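Long-range contact in cell surface protein (Faecalibacterium prausnitzii A2-165, PDB 4GT6), which is of unknown function but, as an extracellular protein built of BspA-type leucine-rich repeats, probably binds other proteins at the bacterial cell surface: residues Y49-I54 with D73-I78. Sequence-based numbering, arbitrary orientation.
Sequences YPVSKI and DTVTEI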
# COMPACT_ATOMS: atom_id res chain seq x y z
N TYR A 49 40.18 -3.40 -4.64
CA TYR A 49 38.96 -2.84 -5.16
C TYR A 49 38.08 -2.37 -4.04
O TYR A 49 37.67 -3.20 -3.24
CB TYR A 49 38.18 -3.88 -5.99
CG TYR A 49 38.93 -4.34 -7.22
CD1 TYR A 49 39.89 -5.35 -7.14
CD2 TYR A 49 38.70 -3.75 -8.46
CE1 TYR A 49 40.63 -5.73 -8.26
CE2 TYR A 49 39.44 -4.12 -9.58
CZ TYR A 49 40.38 -5.14 -9.48
OH TYR A 49 41.11 -5.51 -10.59
N PRO A 50 37.67 -1.09 -3.99
CA PRO A 50 36.63 -0.71 -3.01
C PRO A 50 35.31 -1.40 -3.37
O PRO A 50 35.02 -1.59 -4.56
CB PRO A 50 36.49 0.82 -3.21
CG PRO A 50 37.70 1.22 -3.99
CD PRO A 50 38.02 0.04 -4.86
N VAL A 51 34.51 -1.79 -2.36
CA VAL A 51 33.21 -2.43 -2.61
C VAL A 51 32.14 -1.34 -2.76
O VAL A 51 31.78 -0.68 -1.78
CB VAL A 51 32.89 -3.44 -1.48
CG1 VAL A 51 31.46 -3.97 -1.59
CG2 VAL A 51 33.90 -4.59 -1.49
N SER A 52 31.61 -1.16 -3.97
CA SER A 52 30.62 -0.11 -4.27
C SER A 52 29.18 -0.63 -4.25
O SER A 52 28.24 0.18 -4.22
CB SER A 52 30.90 0.53 -5.63
OG SER A 52 30.76 -0.46 -6.64
N LYS A 53 29.00 -1.96 -4.26
CA LYS A 53 27.65 -2.49 -4.33
C LYS A 53 27.49 -3.82 -3.64
O LYS A 53 28.38 -4.68 -3.71
CB LYS A 53 27.23 -2.63 -5.83
CG LYS A 53 25.85 -3.28 -6.06
CD LYS A 53 25.46 -3.29 -7.54
CE LYS A 53 24.10 -3.95 -7.77
NZ LYS A 53 23.86 -4.05 -9.25
N ILE A 54 26.34 -3.99 -2.97
CA ILE A 54 25.91 -5.30 -2.44
C ILE A 54 25.05 -5.86 -3.55
O ILE A 54 23.99 -5.30 -3.85
CB ILE A 54 25.17 -5.16 -1.10
CG1 ILE A 54 26.12 -4.56 -0.02
CG2 ILE A 54 24.63 -6.57 -0.68
CD1 ILE A 54 25.37 -4.03 1.19
N ASP A 73 31.09 2.93 3.95
CA ASP A 73 30.64 4.12 3.20
C ASP A 73 31.11 4.07 1.71
O ASP A 73 30.77 4.97 0.94
CB ASP A 73 31.05 5.43 3.89
CG ASP A 73 32.51 5.82 3.81
OD1 ASP A 73 33.35 4.94 3.53
OD2 ASP A 73 32.80 7.01 4.04
N THR A 74 31.81 2.99 1.30
CA THR A 74 32.16 2.80 -0.12
C THR A 74 30.90 2.34 -0.92
O THR A 74 30.84 2.51 -2.13
CB THR A 74 33.29 1.75 -0.25
OG1 THR A 74 32.86 0.51 0.36
CG2 THR A 74 34.63 2.23 0.37
N VAL A 75 29.90 1.75 -0.24
CA VAL A 75 28.72 1.19 -0.90
C VAL A 75 27.77 2.30 -1.37
O VAL A 75 27.23 3.06 -0.54
CB VAL A 75 28.00 0.14 0.00
CG1 VAL A 75 26.65 -0.27 -0.61
CG2 VAL A 75 28.88 -1.11 0.19
N THR A 76 27.50 2.33 -2.68
CA THR A 76 26.59 3.33 -3.24
C THR A 76 25.28 2.67 -3.73
O THR A 76 24.35 3.37 -4.12
CB THR A 76 27.28 4.10 -4.39
OG1 THR A 76 27.58 3.19 -5.45
CG2 THR A 76 28.55 4.84 -3.92
N GLU A 77 25.24 1.33 -3.76
CA GLU A 77 24.07 0.62 -4.26
C GLU A 77 23.82 -0.65 -3.49
O GLU A 77 24.76 -1.40 -3.22
CB GLU A 77 24.25 0.27 -5.75
CG GLU A 77 23.01 -0.36 -6.37
CD GLU A 77 22.98 -0.49 -7.88
OE1 GLU A 77 23.85 0.08 -8.58
OE2 GLU A 77 22.06 -1.18 -8.38
N ILE A 78 22.55 -0.91 -3.19
CA ILE A 78 22.08 -2.14 -2.55
C ILE A 78 21.21 -2.81 -3.62
O ILE A 78 20.24 -2.21 -4.10
CB ILE A 78 21.36 -1.93 -1.20
CG1 ILE A 78 22.34 -1.34 -0.16
CG2 ILE A 78 20.82 -3.31 -0.69
CD1 ILE A 78 21.68 -0.81 1.10
O HOH W 1 24.77 -1.51 -10.56
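Ser52 O takes two amide hydrogens at once, from Thr76 N at 2.7 Å and Glu77 N at 3.2 Å, as the chains enter parallel pairing at Lys53–Glu77 and Ile54–Ile78. Ile54 N then reaches Glu77 O at 3.0 Å. The Glu77 N–H comes in the plane of the Ser52 carbonyl, that of Thr76 tilted 33° from it. Upstream, the hydroxyl of Thr74 donates to Val51 O (OG1 to O 2.7 Å), ahead of the first bridge between these two segments. On one face Lys53 and Glu77 run side by side, both extended and both with CG anti to the backbone N (chi1 175° and -175°), which lays their methylenes together and brings the charged ends level. Lys53 NZ stands 3.5 Å from Glu77 OE2, a long salt bridge, and one water spans NZ and OE1. Cutting Lys53 back to an alanine is likely to leave the Glu77 carboxylate without this charge partner and bare its methylenes. On the other face Ile54 CD1 lies 4.3 Å from Ile78 CG1, the two aligned like the stacked inward aliphatics of successive leucine-rich repeat turns. Val51 CG1 and Val75 CG2 pack on this buried side, just ahead of the paired residues. Across the interior both isoleucines touch Ile71 of strand 68-71. Strand 47-54 lies between parallel strands 24-29 and 77-78, while strand 41-44 pairs antiparallel with its earlier part.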